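Local atomic coordinates of SnoaL-like domain-containing protein (Methylibium petroleiphilum PM1, PDB entry 3G16), a protein that is of unknown function but has a cystatin-like fold and belongs to the SnoaL-like branch of the NTF2 clan, whose members often bind small molecules in a cone-shaped pocket. Residues A11-K14 with V15-Y19; V79-A82 with E83-E86; E109-R112 with A113-L116. One frame throughout, in Å; residues are numbered along the deposited sequence. Where two conformers were deposited one is given.

Interaction 1: A11-K14 with V15-Y19; sequences AMEK and VIRTY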
loop_
_atom_site.group_PDB
_atom_site.type_symbol
_atom_site.label_atom_id
_atom_site.label_comp_id
_atom_site.label_asym_id
_atom_site.label_seq_id
_atom_site.Cartn_x
_atom_site.Cartn_y
_atom_site.Cartn_z
ATOM N N ALA A 11 -9.004 -10.307 -15.914
ATOM C CA ALA A 11 -7.677 -10.742 -16.350
ATOM C C ALA A 11 -6.615 -10.409 -15.333
ATOM O O ALA A 11 -5.703 -11.185 -15.091
ATOM C CB ALA A 11 -7.378 -10.104 -17.687
HETATM N N MSE A 12 -6.679 -9.217 -14.782
HETATM C CA MSE A 12 -5.691 -8.790 -13.774
HETATM C C MSE A 12 -5.856 -9.582 -12.500
HETATM O O MSE A 12 -4.885 -10.048 -11.907
HETATM C CB MSE A 12 -5.797 -7.279 -13.528
HETATM C CG MSE A 12 -5.177 -6.496 -14.667
HETATM SE SE MSE A 12 -5.109 -4.587 -14.260
HETATM C CE MSE A 12 -6.830 -4.268 -14.683
ATOM N N GLU A 13 -7.102 -9.815 -12.109
ATOM C CA GLU A 13 -7.338 -10.600 -10.903
ATOM C C GLU A 13 -6.793 -12.010 -11.063
ATOM O O GLU A 13 -6.215 -12.554 -10.132
ATOM C CB GLU A 13 -8.828 -10.677 -10.583
ATOM C CG GLU A 13 -9.098 -11.423 -9.333
ATOM C CD GLU A 13 -10.523 -11.332 -8.863
ATOM O OE1 GLU A 13 -11.281 -10.506 -9.435
ATOM O OE2 GLU A 13 -10.880 -12.085 -7.918
ATOM N N LYS A 14 -6.980 -12.611 -12.233
ATOM C CA LYS A 14 -6.519 -13.967 -12.490
ATOM C C LYS A 14 -5.014 -14.069 -12.372
ATOM O O LYS A 14 -4.498 -15.020 -11.761
ATOM C CB LYS A 14 -7.016 -14.476 -13.850
ATOM C CG LYS A 14 -8.501 -14.795 -13.817
ATOM C CD LYS A 14 -9.098 -15.026 -15.199
ATOM C CE LYS A 14 -10.617 -14.983 -15.179
ATOM N NZ LYS A 14 -11.178 -14.760 -16.444
ATOM N N VAL A 15 -4.277 -13.113 -12.953
ATOM C CA VAL A 15 -2.829 -13.157 -12.812
ATOM C C VAL A 15 -2.381 -12.992 -11.359
ATOM O O VAL A 15 -1.505 -13.722 -10.866
ATOM C CB VAL A 15 -2.195 -12.060 -13.682
ATOM C CG1 VAL A 15 -0.685 -11.927 -13.448
ATOM C CG2 VAL A 15 -2.462 -12.346 -15.173
ATOM N N ILE A 16 -3.002 -12.068 -10.633
ATOM C CA ILE A 16 -2.645 -11.846 -9.238
ATOM C C ILE A 16 -2.910 -13.086 -8.387
ATOM O O ILE A 16 -2.053 -13.515 -7.595
ATOM C CB ILE A 16 -3.385 -10.619 -8.710
ATOM C CG1 ILE A 16 -2.706 -9.354 -9.242
ATOM C CG2 ILE A 16 -3.440 -10.648 -7.148
ATOM C CD1 ILE A 16 -3.544 -8.045 -9.055
ATOM N N ARG A 17 -4.052 -13.713 -8.584
ATOM C CA ARG A 17 -4.340 -14.861 -7.758
ATOM C C ARG A 17 -3.418 -16.068 -8.133
ATOM O O ARG A 17 -3.037 -16.881 -7.263
ATOM C CB ARG A 17 -5.811 -15.257 -7.861
ATOM C CG ARG A 17 -6.745 -14.189 -7.262
ATOM C CD ARG A 17 -8.175 -14.742 -7.051
ATOM N NE ARG A 17 -9.063 -13.715 -6.525
ATOM C CZ ARG A 17 -9.162 -13.332 -5.248
ATOM N NH1 ARG A 17 -8.431 -13.885 -4.261
ATOM N NH2 ARG A 17 -10.033 -12.375 -4.949
ATOM N N THR A 18 -3.105 -16.204 -9.428
ATOM C CA THR A 18 -2.192 -17.245 -9.847
ATOM C C THR A 18 -0.813 -17.028 -9.169
ATOM O O THR A 18 -0.137 -17.937 -8.744
ATOM C CB THR A 18 -2.013 -17.282 -11.363
ATOM O OG1 THR A 18 -3.292 -17.548 -11.958
ATOM C CG2 THR A 18 -1.018 -18.382 -11.781
ATOM N N TYR A 19 -0.383 -15.768 -9.113
ATOM C CA TYR A 19 0.880 -15.389 -8.514
ATOM C C TYR A 19 0.918 -15.824 -7.038
ATOM O O TYR A 19 1.846 -16.463 -6.600
ATOM C CB TYR A 19 1.127 -13.870 -8.683
ATOM C CG TYR A 19 2.207 -13.292 -7.815
ATOM C CD1 TYR A 19 3.508 -13.807 -7.798
ATOM C CD2 TYR A 19 1.947 -12.178 -7.087
ATOM C CE1 TYR A 19 4.480 -13.246 -6.987
ATOM C CE2 TYR A 19 2.918 -11.600 -6.273
ATOM C CZ TYR A 19 4.184 -12.154 -6.224
ATOM O OH TYR A 19 5.143 -11.524 -5.425
#
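Glu13 and Arg17, one helical turn apart, form a salt bridge on the flank of helix 9-24 beside strand 71-81, in the conformer of Arg17 described here (a second was modelled). The two chains run side by side in the same direction. A trans chi1 of -178° and an extended chain beyond it bring the Glu13 carboxylate alongside the Arg17 side chain, where a single oxygen, OE2, takes both donors of the guanidinium edge. Arg17 NE meets the anti lone pair of Glu13 OE2 at 2.8 Å, while Arg17 NH2 reaches the same OE2 at 3.1 Å along a more bent path from above the carboxylate plane. The oxygen lies in the guanidinium plane, although the two flat groups are turned 55° apart.

Backbone bonds repeat the i to i+4 pattern of an α-helix, among them Ile16 N to Met12 O at 3.0 Å. In this cystatin-like fold the helix lies against the curved sheet, and selenomethionine Met12 and Ile16 face its strands.

A second polar grip is at Lys14 O, which accepts Thr18 N at 3.0 Å and Thr18 OG1 at 2.8 Å from opposite faces of its carbonyl plane. Thr18 thus turns its hydroxyl back on the helix backbone. In van der Waals contact, Val15 CG2 rests 3.4 Å from Ala11 O, and Ile16 CG1 and CD1 lie against Met12 O.

Interaction 2: V79-A82 with E83-E86; sequences VIDA and ETAE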
loop_
_atom_site.group_PDB
_atom_site.type_symbol
_atom_site.label_atom_id
_atom_site.label_comp_id
_atom_site.label_asym_id
_atom_site.label_seq_id
_atom_site.Cartn_x
_atom_site.Cartn_y
_atom_site.Cartn_z
ATOM N N VAL A 79 -7.807 -4.268 -5.018
ATOM C CA VAL A 79 -8.323 -3.074 -5.662
ATOM C C VAL A 79 -7.798 -3.088 -7.086
ATOM O O VAL A 79 -6.598 -3.151 -7.288
ATOM C CB VAL A 79 -7.775 -1.815 -4.957
ATOM C CG1 VAL A 79 -8.312 -0.536 -5.565
ATOM C CG2 VAL A 79 -8.116 -1.854 -3.440
ATOM N N ILE A 80 -8.684 -3.135 -8.069
ATOM C CA ILE A 80 -8.286 -3.256 -9.464
ATOM C C ILE A 80 -8.794 -2.089 -10.293
ATOM O O ILE A 80 -9.986 -1.766 -10.276
ATOM C CB ILE A 80 -8.730 -4.607 -10.084
ATOM C CG1 ILE A 80 -8.133 -5.772 -9.300
ATOM C CG2 ILE A 80 -8.332 -4.633 -11.594
ATOM C CD1 ILE A 80 -8.786 -7.094 -9.650
ATOM N N ASP A 81 -7.866 -1.456 -11.002
ATOM C CA ASP A 81 -8.154 -0.240 -11.791
ATOM C C ASP A 81 -7.922 -0.520 -13.291
ATOM O O ASP A 81 -6.781 -0.487 -13.789
ATOM C CB ASP A 81 -7.288 0.914 -11.284
ATOM C CG ASP A 81 -7.662 2.260 -11.862
ATOM O OD1 ASP A 81 -8.267 2.338 -12.944
ATOM O OD2 ASP A 81 -7.329 3.263 -11.219
ATOM N N ALA A 82 -9.022 -0.765 -14.021
ATOM C CA ALA A 82 -8.882 -1.008 -15.455
ATOM C C ALA A 82 -8.530 0.252 -16.257
ATOM O O ALA A 82 -8.095 0.151 -17.386
ATOM C CB ALA A 82 -10.128 -1.655 -16.011
ATOM N N GLU A 83 -8.713 1.440 -15.705
ATOM C CA GLU A 83 -8.339 2.637 -16.427
ATOM C C GLU A 83 -6.833 2.756 -16.522
ATOM O O GLU A 83 -6.317 3.168 -17.536
ATOM C CB GLU A 83 -8.896 3.887 -15.730
ATOM C CG GLU A 83 -8.580 5.183 -16.430
ATOM C CD GLU A 83 -9.199 5.291 -17.820
ATOM O OE1 GLU A 83 -10.300 4.713 -18.053
ATOM O OE2 GLU A 83 -8.564 5.977 -18.673
ATOM N N THR A 84 -6.142 2.385 -15.453
ATOM C CA THR A 84 -4.686 2.527 -15.372
ATOM C C THR A 84 -3.904 1.221 -15.540
ATOM O O THR A 84 -2.689 1.224 -15.583
ATOM C CB THR A 84 -4.287 3.167 -14.013
ATOM O OG1 THR A 84 -4.709 2.305 -12.965
ATOM C CG2 THR A 84 -4.886 4.561 -13.852
ATOM N N ALA A 85 -4.620 0.102 -15.577
ATOM C CA ALA A 85 -3.995 -1.215 -15.628
ATOM C C ALA A 85 -3.063 -1.393 -14.427
ATOM O O ALA A 85 -1.901 -1.810 -14.542
ATOM C CB ALA A 85 -3.268 -1.476 -17.003
ATOM N N GLU A 86 -3.600 -1.058 -13.259
ATOM C CA GLU A 86 -2.874 -1.189 -12.015
ATOM C C GLU A 86 -3.792 -1.799 -10.985
ATOM O O GLU A 86 -5.043 -1.746 -11.131
ATOM C CB GLU A 86 -2.363 0.162 -11.492
ATOM C CG GLU A 86 -1.380 0.855 -12.444
ATOM C CD GLU A 86 -0.711 2.128 -11.886
ATOM O OE1 GLU A 86 -1.111 2.602 -10.803
ATOM O OE2 GLU A 86 0.232 2.632 -12.525
#
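Asp81 and Glu86 form an antiparallel hydrogen-bonded pair, Asp81 N lying 2.8 Å from Glu86 O and Glu86 N 3.3 Å from Asp81 O, and Ala85 also faces Asp81, which makes a G1 β-bulge at the end of this hairpin. Ala85 has positive phi (57°), as is usual at the first bulge position, and its N makes a weak bond to Asp81 O.

In the Asp81 side chain a chi1 of -170° swings CG opposite the backbone N, and OD1 accepts from two successive amides: Glu83 N, 2.9 Å from Asp81 OD1 and nearly along its C-O axis, closes an Asx turn, while Thr84 N, at 3.3 Å, comes from well above the carboxylate plane. The Thr84 side chain crosses that of Asp81 at about a right angle, its OG1 3.2 Å from Asp81 CG. The other oxygen, OD2, is held by the second subunit, in a salt bridge to its Arg9 and a hydrogen bond from its Ile80 N. Replacing Asp81 with an alanine would probably cost the Glu83 amide its acceptor, leave the Thr84 amide to its weak bond with Asp81 O, and strip Arg9 and Ile80 N of the second subunit of their partner.

The hairpin joins strand 71-81, outermost in the sheet of this chain, to strand 86-95; Ile80 packs against helix 9-24, and Ala85 is backbone-bonded to Phe110 of strand 100-111.

Interaction 3: E109-R112 with A113-L116; sequences EFDR and ASGL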
loop_
_atom_site.group_PDB
_atom_site.type_symbol
_atom_site.label_atom_id
_atom_site.label_comp_id
_atom_site.label_asym_id
_atom_site.label_seq_id
_atom_site.Cartn_x
_atom_site.Cartn_y
_atom_site.Cartn_z
ATOM N N GLU A 109 1.789 -2.898 -10.968
ATOM C CA GLU A 109 1.618 -2.399 -12.313
ATOM C C GLU A 109 1.608 -3.546 -13.294
ATOM O O GLU A 109 2.451 -4.419 -13.233
ATOM C CB GLU A 109 2.747 -1.463 -12.726
ATOM C CG GLU A 109 2.905 -0.224 -11.866
ATOM C CD GLU A 109 3.898 0.760 -12.416
ATOM O OE1 GLU A 109 4.605 0.461 -13.385
ATOM O OE2 GLU A 109 3.975 1.848 -11.781
ATOM N N PHE A 110 0.658 -3.502 -14.243
ATOM C CA PHE A 110 0.639 -4.424 -15.352
ATOM C C PHE A 110 1.278 -3.836 -16.586
ATOM O O PHE A 110 1.216 -2.638 -16.844
ATOM C CB PHE A 110 -0.801 -4.841 -15.670
ATOM C CG PHE A 110 -1.322 -5.869 -14.716
ATOM C CD1 PHE A 110 -1.810 -5.481 -13.458
ATOM C CD2 PHE A 110 -1.298 -7.204 -15.013
ATOM C CE1 PHE A 110 -2.261 -6.430 -12.575
ATOM C CE2 PHE A 110 -1.767 -8.146 -14.119
ATOM C CZ PHE A 110 -2.233 -7.758 -12.912
ATOM N N ASP A 111 1.906 -4.730 -17.326
ATOM C CA ASP A 111 2.327 -4.477 -18.714
ATOM C C ASP A 111 1.080 -4.762 -19.570
ATOM O O ASP A 111 0.690 -5.907 -19.738
ATOM C CB ASP A 111 3.457 -5.413 -19.103
ATOM C CG ASP A 111 3.819 -5.337 -20.549
ATOM O OD1 ASP A 111 4.003 -4.223 -21.083
ATOM O OD2 ASP A 111 3.905 -6.372 -21.191
ATOM N N ARG A 112 0.501 -3.714 -20.124
ATOM C CA ARG A 112 -0.714 -3.859 -20.949
ATOM C C ARG A 112 -0.479 -4.702 -22.199
ATOM O O ARG A 112 -1.399 -5.386 -22.641
ATOM C CB ARG A 112 -1.243 -2.511 -21.363
ATOM C CG ARG A 112 -1.701 -1.602 -20.227
ATOM C CD ARG A 112 -1.868 -0.190 -20.762
ATOM N NE ARG A 112 -2.324 0.807 -19.798
ATOM C CZ ARG A 112 -3.587 1.122 -19.576
ATOM N NH1 ARG A 112 -4.574 0.486 -20.184
ATOM N NH2 ARG A 112 -3.901 2.104 -18.721
ATOM N N ALA A 113 0.748 -4.672 -22.725
ATOM C CA ALA A 113 1.078 -5.354 -23.968
ATOM C C ALA A 113 1.138 -6.860 -23.802
ATOM O O ALA A 113 1.075 -7.572 -24.814
ATOM C CB ALA A 113 2.421 -4.818 -24.519
ATOM N N SER A 114 1.261 -7.372 -22.574
ATOM C CA SER A 114 1.302 -8.808 -22.333
ATOM C C SER A 114 0.246 -9.297 -21.356
ATOM O O SER A 114 -0.044 -10.489 -21.350
ATOM C CB SER A 114 2.697 -9.236 -21.823
ATOM O OG SER A 114 2.923 -8.719 -20.521
ATOM N N GLY A 115 -0.287 -8.426 -20.500
ATOM C CA GLY A 115 -1.268 -8.790 -19.506
ATOM C C GLY A 115 -0.638 -9.376 -18.262
ATOM O O GLY A 115 -1.338 -9.898 -17.385
ATOM N N LEU A 116 0.677 -9.178 -18.109
ATOM C CA LEU A 116 1.418 -9.709 -16.970
ATOM C C LEU A 116 1.950 -8.585 -16.089
ATOM O O LEU A 116 1.955 -7.440 -16.464
ATOM C CB LEU A 116 2.563 -10.581 -17.457
ATOM C CG LEU A 116 2.054 -11.677 -18.396
ATOM C CD1 LEU A 116 3.406 -12.563 -18.770
ATOM C CD2 LEU A 116 1.039 -12.681 -17.754
HETATM O O HOH W 1 2.512 -2.375 -22.368
#
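Asp111 and Ser114 are joined by a short side-chain hydrogen bond, Ser114 OG donating to Asp111 OD2 at 2.6 Å on the anti lone pair of that oxygen. Each side chain is turned to meet the other: Asp111 swings CG away from its backbone N (chi1 173°), and Ser114 holds OG between its own backbone N and carbonyl carbon (chi1 68°). The serine oxygen also receives a weak bond from Leu116 N, so that it links the carboxylate to the far side of the loop. The second carboxylate oxygen works through water: one molecule donates to Asp111 OD1 at 2.7 Å and accepts from Ala113 N at 2.9 Å. Both oxygens of the aspartate therefore hold the turn, one directly and one by a bridge.

Backbone bonds close the loop. Asp111 O accepts Gly115 N at 2.8 Å, almost in line with its C=O, and Ser114 N from above the carbonyl plane; the latter closes a type I turn with Arg112 and Ala113 at its corners. Across the neck, Asp111 N binds Leu116 O at 2.8 Å. The result is a β-hairpin connection between strands 100-111 and 116-124, central neighbours in the sheet of the cystatin-like fold. Gly115 takes the left-handed backbone conformation (phi 82°) that turns the chain back into the second strand.

Packing lies on the inner side. The Phe110 ring brings its CD2 edge to within 3.6 Å of Gly115 O, which lies near the ring plane, while Phe110 CA makes a CA-H...O contact of 3.5 Å with Leu116 O. Met12, Val15 and Ile16 of helix 9-24 also pack on the ring, with Leu7 and Ile117 beside it. Arg112 extends from the turn, and its guanidinium is hydrogen-bonded to the carbonyls of Pro5 and Glu83.

How the interactions relate
From the N terminus the chain first forms interaction 1, a stretch of helix 9-24 that closes no loop beyond its own turns. Interaction 2 then closes the hairpin between strands 71-81 and 86-95, and interaction 3 the later one between strands 100-111 and 116-124. The three follow in series, neither nesting nor crossing, yet they meet in space. Met12 of the helix packs on both hairpins, against Ile80 and Ala85 of one and Phe110 of the other, while Val15 reaches Gly115. The hairpins are also joined directly, through Arg112 to the Glu83 carbonyl and backbone to backbone between Ala85 and Phe110. Together they tie the start of the helix to one end of the sheet.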